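Attachment protein G3P (Enterobacteria phage Ike, PDB 4EO0) probably binds the N-pilus of the host bacterium from the tip of the filamentous phage, an early step of infection. Local coordinates at residues A39-A44 with W93-Q98; T43-A48 with C80-S85. All blocks are in the same frame, centred on the assembly; numbering follows the deposited sequence.

Interaction 1: residues A39-A44 with W93-Q98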
ATOM      1  N   ALA A  39     -11.112   7.563   0.152  1.00 23.53           N
ATOM      2  CA  ALA A  39      -9.923   8.409  -0.014  1.00 24.50           C
ATOM      3  C   ALA A  39      -8.789   7.913   0.869  1.00 27.83           C
ATOM      4  O   ALA A  39      -7.635   7.929   0.442  1.00 27.22           O
ATOM      5  CB  ALA A  39     -10.244   9.855   0.304  1.00 27.60           C
ATOM      6  N   ASP A  40      -9.123   7.411   2.080  1.00 23.39           N
ATOM      7  CA  ASP A  40      -8.123   6.789   2.949  1.00 21.82           C
ATOM      8  C   ASP A  40      -7.492   5.557   2.307  1.00 23.65           C
ATOM      9  O   ASP A  40      -6.302   5.335   2.524  1.00 23.88           O
ATOM     10  CB  ASP A  40      -8.726   6.354   4.296  1.00 23.91           C
ATOM     11  CG  ASP A  40      -9.194   7.474   5.189  1.00 27.14           C
ATOM     12  OD1 ASP A  40      -8.669   8.599   5.051  1.00 28.59           O
ATOM     13  OD2 ASP A  40     -10.000   7.200   6.093  1.00 27.50           O
ATOM     14  N   LEU A  41      -8.265   4.766   1.529  1.00 20.49           N
ATOM     15  CA  LEU A  41      -7.749   3.543   0.880  1.00 18.17           C
ATOM     16  C   LEU A  41      -6.753   3.910  -0.219  1.00 19.94           C
ATOM     17  O   LEU A  41      -5.693   3.277  -0.336  1.00 16.63           O
ATOM     18  CB  LEU A  41      -8.881   2.650   0.310  1.00 17.14           C
ATOM     19  CG  LEU A  41      -9.497   1.584   1.241  1.00 21.78           C
ATOM     20  CD1 LEU A  41     -10.375   2.193   2.289  1.00 24.61           C
ATOM     21  CD2 LEU A  41     -10.384   0.615   0.469  1.00 21.76           C
ATOM     22  N   THR A  42      -7.089   4.958  -1.002  1.00 19.56           N
ATOM     23  CA  THR A  42      -6.252   5.462  -2.081  1.00 18.81           C
ATOM     24  C   THR A  42      -4.927   5.935  -1.505  1.00 20.75           C
ATOM     25  O   THR A  42      -3.896   5.604  -2.062  1.00 18.76           O
ATOM     26  CB  THR A  42      -7.003   6.523  -2.910  1.00 24.96           C
ATOM     27  OG1 THR A  42      -8.010   5.860  -3.658  1.00 26.81           O
ATOM     28  CG2 THR A  42      -6.083   7.285  -3.877  1.00 26.53           C
ATOM     29  N   THR A  43      -4.959   6.688  -0.377  1.00 17.75           N
ATOM     30  CA  THR A  43      -3.746   7.167   0.296  1.00 17.59           C
ATOM     31  C   THR A  43      -2.925   5.997   0.758  1.00 19.54           C
ATOM     32  O   THR A  43      -1.706   6.009   0.559  1.00 19.01           O
ATOM     33  CB  THR A  43      -4.126   8.130   1.422  1.00 26.82           C
ATOM     34  OG1 THR A  43      -4.786   9.235   0.817  1.00 32.76           O
ATOM     35  CG2 THR A  43      -2.900   8.644   2.222  1.00 26.16           C
ATOM     36  N   ALA A  44      -3.570   4.991   1.389  1.00 15.34           N
ATOM     37  CA  ALA A  44      -2.887   3.790   1.870  1.00 15.18           C
ATOM     38  C   ALA A  44      -2.215   3.047   0.701  1.00 18.84           C
ATOM     39  O   ALA A  44      -1.085   2.600   0.856  1.00 15.34           O
ATOM     40  CB  ALA A  44      -3.878   2.884   2.581  1.00 16.44           C
ATOM     41  N   TRP A  93     -10.188   0.343  14.038  1.00 37.39           N
ATOM     42  CA  TRP A  93      -9.786  -0.656  13.050  1.00 33.11           C
ATOM     43  C   TRP A  93      -8.944  -0.065  11.924  1.00 31.53           C
ATOM     44  O   TRP A  93      -8.774   1.141  11.827  1.00 30.36           O
ATOM     45  CB  TRP A  93     -11.000  -1.401  12.489  1.00 30.60           C
ATOM     46  CG  TRP A  93     -11.925  -0.540  11.696  1.00 30.74           C
ATOM     47  CD1 TRP A  93     -12.611   0.546  12.142  1.00 35.28           C
ATOM     48  CD2 TRP A  93     -12.272  -0.696  10.318  1.00 28.12           C
ATOM     49  NE1 TRP A  93     -13.363   1.078  11.131  1.00 33.86           N
ATOM     50  CE2 TRP A  93     -13.175   0.333   9.999  1.00 32.34           C
ATOM     51  CE3 TRP A  93     -11.915  -1.607   9.325  1.00 26.67           C
ATOM     52  CZ2 TRP A  93     -13.712   0.480   8.729  1.00 30.17           C
ATOM     53  CZ3 TRP A  93     -12.451  -1.457   8.068  1.00 26.75           C
ATOM     54  CH2 TRP A  93     -13.342  -0.425   7.780  1.00 28.24           C
ATOM     55  N   SER A  94      -8.386  -0.943  11.099  1.00 26.15           N
ATOM     56  CA  SER A  94      -7.528  -0.526   9.992  1.00 23.75           C
ATOM     57  C   SER A  94      -7.748  -1.393   8.768  1.00 24.29           C
ATOM     58  O   SER A  94      -8.291  -2.498   8.877  1.00 24.70           O
ATOM     59  CB  SER A  94      -6.053  -0.590  10.397  1.00 29.12           C
ATOM     60  OG  SER A  94      -5.693  -1.909  10.775  1.00 37.79           O
ATOM     61  N   ILE A  95      -7.276  -0.915   7.604  1.00 18.05           N
ATOM     62  CA  ILE A  95      -7.295  -1.662   6.346  1.00 15.42           C
ATOM     63  C   ILE A  95      -5.874  -1.645   5.825  1.00 19.02           C
ATOM     64  O   ILE A  95      -5.237  -0.594   5.826  1.00 20.94           O
ATOM     65  CB  ILE A  95      -8.280  -1.078   5.297  1.00 17.65           C
ATOM     66  CG1 ILE A  95      -9.728  -1.333   5.723  1.00 19.56           C
ATOM     67  CG2 ILE A  95      -8.051  -1.649   3.887  1.00 16.60           C
ATOM     68  CD1 ILE A  95     -10.800  -0.554   4.925  1.00 20.87           C
ATOM     69  N   ARG A  96      -5.393  -2.793   5.338  1.00 15.89           N
ATOM     70  CA  ARG A  96      -4.084  -2.948   4.725  1.00 15.50           C
ATOM     71  C   ARG A  96      -4.291  -2.854   3.234  1.00 16.43           C
ATOM     72  O   ARG A  96      -5.172  -3.527   2.711  1.00 16.25           O
ATOM     73  CB  ARG A  96      -3.539  -4.338   5.036  1.00 14.76           C
ATOM     74  CG  ARG A  96      -3.126  -4.531   6.475  1.00 17.27           C
ATOM     75  CD  ARG A  96      -2.574  -5.922   6.705  1.00 19.46           C
ATOM     76  NE  ARG A  96      -2.034  -6.014   8.064  1.00 20.04           N
ATOM     77  CZ  ARG A  96      -0.743  -5.886   8.351  1.00 24.67           C
ATOM     78  NH1 ARG A  96       0.147  -5.718   7.377  1.00 17.15           N
ATOM     79  NH2 ARG A  96      -0.328  -5.958   9.607  1.00 19.64           N
ATOM     80  N   ALA A  97      -3.512  -2.001   2.562  1.00 11.73           N
ATOM     81  CA  ALA A  97      -3.474  -1.855   1.100  1.00 11.27           C
ATOM     82  C   ALA A  97      -2.161  -2.519   0.711  1.00 13.10           C
ATOM     83  O   ALA A  97      -1.106  -2.126   1.198  1.00 13.43           O
ATOM     84  CB  ALA A  97      -3.450  -0.372   0.710  1.00 12.89           C
ATOM     85  N   GLN A  98      -2.235  -3.564  -0.097  1.00  9.49           N
ATOM     86  CA  GLN A  98      -1.035  -4.266  -0.556  1.00  8.03           C
ATOM     87  C   GLN A  98      -0.847  -4.054  -2.041  1.00  9.65           C
ATOM     88  O   GLN A  98      -1.782  -4.252  -2.826  1.00 10.57           O
ATOM     89  CB  GLN A  98      -1.086  -5.768  -0.253  1.00  8.90           C
ATOM     90  CG  GLN A  98      -0.800  -6.106   1.219  1.00  7.74           C
ATOM     91  CD  GLN A  98      -1.011  -7.547   1.561  1.00 24.59           C
ATOM     92  OE1 GLN A  98      -1.188  -8.413   0.690  1.00 15.29           O
ATOM     93  NE2 GLN A  98      -0.917  -7.856   2.838  1.00 14.97           N
TER
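Ala44 and Ala97 meet methyl to methyl and are the closest CA pair between residues 39-44 and 93-98. Their CB atoms lie 3.8 Å apart, and Ala97 CB comes slightly closer still, 3.6 Å, to the carbonyl carbon of Ala44. The methyl of the strand residue is thus laid against helix backbone as well as against the opposing side chain. Alanine suits both positions: the CA atoms of Ala44 and Ala97 are 5.7 Å apart, and single methyls fill that spacing.

One helical turn back the gap is filled by larger groups. Ile95 CB points at the helix, and its CG1 branch stands beside the backbone N (chi1 -71°) and runs on nearly extended, carrying CD1 forward. Leu41 starts off to the flank, yet its chain swings CD1 inward until it lies 3.8 Å from Ile95 CD1. The two chains cross at a slant and touch through these terminal methyls. The CA atoms of Leu41 and Ile95 are 7.6 Å apart, and the longer branched chains span this wider gap.

No hydrogen bond joins the segments, and all four touching residues are buried. The short axes cross at -44° with a closest approach of 8.2 Å. Tyr82 of strand 81-82 packs on Leu41, Ile95 and Ala97, Ile36 of strand 30-36 adds to the aliphatic cluster, and strand 12-24 pairs with 94-106 through backbone bonds at Ile95 and Ala97.

Interaction 2: residues T43-A48 with C80-S85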
ATOM      1  N   THR A  43      -4.959   6.688  -0.377  1.00 17.75           N
ATOM      2  CA  THR A  43      -3.746   7.167   0.296  1.00 17.59           C
ATOM      3  C   THR A  43      -2.925   5.997   0.758  1.00 19.54           C
ATOM      4  O   THR A  43      -1.706   6.009   0.559  1.00 19.01           O
ATOM      5  CB  THR A  43      -4.126   8.130   1.422  1.00 26.82           C
ATOM      6  OG1 THR A  43      -4.786   9.235   0.817  1.00 32.76           O
ATOM      7  CG2 THR A  43      -2.900   8.644   2.222  1.00 26.16           C
ATOM      8  N   ALA A  44      -3.570   4.991   1.389  1.00 15.34           N
ATOM      9  CA  ALA A  44      -2.887   3.790   1.870  1.00 15.18           C
ATOM     10  C   ALA A  44      -2.215   3.047   0.701  1.00 18.84           C
ATOM     11  O   ALA A  44      -1.085   2.600   0.856  1.00 15.34           O
ATOM     12  CB  ALA A  44      -3.878   2.884   2.581  1.00 16.44           C
ATOM     13  N   CYS A  45      -2.875   2.976  -0.476  1.00 16.40           N
ATOM     14  CA  CYS A  45      -2.300   2.350  -1.667  1.00 13.78           C
ATOM     15  C   CYS A  45      -1.099   3.162  -2.196  1.00 15.12           C
ATOM     16  O   CYS A  45      -0.101   2.572  -2.605  1.00 14.60           O
ATOM     17  CB  CYS A  45      -3.353   2.136  -2.756  1.00 12.77           C
ATOM     18  SG  CYS A  45      -2.760   1.109  -4.132  1.00 14.96           S
ATOM     19  N   ASN A  46      -1.174   4.501  -2.146  1.00 15.38           N
ATOM     20  CA  ASN A  46      -0.041   5.352  -2.532  1.00 16.51           C
ATOM     21  C   ASN A  46       1.122   5.137  -1.592  1.00 18.49           C
ATOM     22  O   ASN A  46       2.261   5.149  -2.044  1.00 15.95           O
ATOM     23  CB  ASN A  46      -0.462   6.812  -2.529  1.00 20.42           C
ATOM     24  CG  ASN A  46      -1.415   7.132  -3.643  1.00 36.73           C
ATOM     25  OD1 ASN A  46      -1.455   6.463  -4.679  1.00 30.48           O
ATOM     26  ND2 ASN A  46      -2.175   8.187  -3.464  1.00 29.33           N
ATOM     27  N   ASP A  47       0.845   4.924  -0.293  1.00 16.47           N
ATOM     28  CA  ASP A  47       1.884   4.633   0.688  1.00 14.78           C
ATOM     29  C   ASP A  47       2.570   3.304   0.354  1.00 17.73           C
ATOM     30  O   ASP A  47       3.797   3.208   0.432  1.00 16.65           O
ATOM     31  CB  ASP A  47       1.309   4.576   2.125  1.00 17.44           C
ATOM     32  CG  ASP A  47       0.967   5.908   2.798  1.00 24.34           C
ATOM     33  OD1 ASP A  47       1.263   6.977   2.210  1.00 23.42           O
ATOM     34  OD2 ASP A  47       0.416   5.877   3.911  1.00 26.33           O
ATOM     35  N   ALA A  48       1.780   2.299  -0.030  1.00 12.72           N
ATOM     36  CA  ALA A  48       2.272   0.947  -0.408  1.00 11.84           C
ATOM     37  C   ALA A  48       3.243   1.071  -1.608  1.00 15.45           C
ATOM     38  O   ALA A  48       4.341   0.475  -1.600  1.00 12.63           O
ATOM     39  CB  ALA A  48       1.064   0.048  -0.779  1.00 12.05           C
ATOM     40  N   CYS A  80      -4.127  -1.630  -5.762  1.00 14.05           N
ATOM     41  CA  CYS A  80      -3.860  -2.465  -4.602  1.00 11.84           C
ATOM     42  C   CYS A  80      -4.947  -3.479  -4.436  1.00 14.16           C
ATOM     43  O   CYS A  80      -6.013  -3.346  -5.043  1.00 12.80           O
ATOM     44  CB  CYS A  80      -3.750  -1.608  -3.343  1.00 10.75           C
ATOM     45  SG  CYS A  80      -2.238  -0.637  -3.254  1.00 13.31           S
ATOM     46  N   VAL A  81      -4.679  -4.467  -3.564  1.00 12.50           N
ATOM     47  CA  VAL A  81      -5.635  -5.445  -3.037  1.00 11.31           C
ATOM     48  C   VAL A  81      -5.754  -5.060  -1.555  1.00 13.60           C
ATOM     49  O   VAL A  81      -4.732  -4.859  -0.876  1.00 13.01           O
ATOM     50  CB  VAL A  81      -5.230  -6.915  -3.223  1.00 12.57           C
ATOM     51  CG1 VAL A  81      -6.211  -7.856  -2.497  1.00 13.23           C
ATOM     52  CG2 VAL A  81      -5.143  -7.251  -4.701  1.00 12.03           C
ATOM     53  N   TYR A  82      -6.989  -4.939  -1.079  1.00 13.02           N
ATOM     54  CA  TYR A  82      -7.298  -4.532   0.292  1.00 11.65           C
ATOM     55  C   TYR A  82      -7.914  -5.647   1.086  1.00 16.51           C
ATOM     56  O   TYR A  82      -8.537  -6.540   0.513  1.00 17.57           O
ATOM     57  CB  TYR A  82      -8.268  -3.330   0.295  1.00 11.33           C
ATOM     58  CG  TYR A  82      -7.804  -2.170  -0.549  1.00 12.33           C
ATOM     59  CD1 TYR A  82      -8.028  -2.147  -1.923  1.00 12.96           C
ATOM     60  CD2 TYR A  82      -7.095  -1.112   0.017  1.00 14.06           C
ATOM     61  CE1 TYR A  82      -7.566  -1.092  -2.714  1.00 12.77           C
ATOM     62  CE2 TYR A  82      -6.633  -0.050  -0.764  1.00 12.12           C
ATOM     63  CZ  TYR A  82      -6.853  -0.057  -2.132  1.00 16.95           C
ATOM     64  OH  TYR A  82      -6.430   0.988  -2.912  1.00 14.98           O
ATOM     65  N   ASN A  83      -7.783  -5.589   2.416  1.00 16.00           N
ATOM     66  CA  ASN A  83      -8.421  -6.584   3.302  1.00 17.53           C
ATOM     67  C   ASN A  83      -9.705  -6.044   3.956  1.00 20.78           C
ATOM     68  O   ASN A  83     -10.152  -6.564   4.977  1.00 21.06           O
ATOM     69  CB  ASN A  83      -7.427  -7.105   4.349  1.00 16.68           C
ATOM     70  CG  ASN A  83      -7.068  -6.107   5.428  1.00 23.79           C
ATOM     71  OD1 ASN A  83      -7.332  -4.916   5.324  1.00 17.79           O
ATOM     72  ND2 ASN A  83      -6.461  -6.569   6.496  1.00 20.18           N
ATOM     73  N   GLY A  84     -10.260  -4.984   3.393  1.00 17.25           N
ATOM     74  CA  GLY A  84     -11.478  -4.385   3.931  1.00 18.60           C
ATOM     75  C   GLY A  84     -11.999  -3.326   3.010  1.00 21.57           C
ATOM     76  O   GLY A  84     -11.307  -2.871   2.099  1.00 19.98           O
ATOM     77  N   SER A  85     -13.224  -2.948   3.265  1.00 21.01           N
ATOM     78  CA  SER A  85     -13.962  -1.944   2.511  0.70 20.54           C
ATOM     79  C   SER A  85     -14.119  -0.717   3.373  1.00 23.66           C
ATOM     80  O   SER A  85     -14.213  -0.861   4.601  1.00 23.54           O
ATOM     81  CB  SER A  85     -15.356  -2.471   2.170  0.70 21.40           C
ATOM     82  OG  SER A  85     -15.261  -3.451   1.157  0.70 28.71           O
TER
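Cys45 and Cys80 are joined by a disulfide, with SG to SG at 2.0 Å. The torsion about the S-S bond is 91°, close to the perpendicular setting in which repulsion between the sulfur lone pairs is least, so the link shows no sign of twist strain. The two half-cystines reach it differently. On the helix, Cys45 holds SG anti to its backbone N (chi1 -170°), which carries the sulfur toward Cys80. Cys80 places SG beside its own N instead, with chi1 -73°. The CA atoms of Cys45 and Cys80 are 5.9 Å apart, a spacing normal for a disulfide.

The bridge ties the long helix 38-66 to Cys80, next to Val81 and Tyr82 of the short strand that pairs with strand 94-106 of the antiparallel sheet. Helix and sheet of the pilus binding domain are therefore linked covalently, and cysteine is the residue that can do this between residues 35 positions apart in the sequence.

Apolar contacts flank the sulfurs. Ala48, a turn further along the helix, turns its methyl toward the other segment and brings CB to 4.2 Å from Cys80 SG; a small residue fits so near the bridge. Tyr82 leans across from the strand, its long flat side chain spanning the gap although its CB does not aim at the helix. Tyr82 CZ lies 4.2 Å from Cys45 CB, which approaches the ring obliquely.

The phenol oxygen makes the closest contact of this side chain with the helix segment, Tyr82 OH lying 3.3 Å from Cys45 CB, with Cys45 SG farther away at 3.9 Å. Hydrogen bonds play no part between the two segments, while Cys80 also packs on Val99 of the neighbouring strand.

Overall arrangement
Interactions 1 and 2 have centres only about 4 Å apart and start from successive turns of helix 38-66, sharing Thr43 and Ala44. They reach neighbouring strands of one sheet, 94-106 and 81-82, which are joined by a probable backbone hydrogen bond, Gln98 N to Val81 O at 2.9 Å; just beyond the strand, Arg96 N probably bonds Asn83 OD1, also at 2.9 Å. The two contacts differ in kind, interaction 1 being purely apolar and interaction 2 a covalent bridge with apolar flanks. Both join the first part of helix 38-66 to the same sheet, with Tyr82 touching both. The structure does not identify which residues contact the pilus.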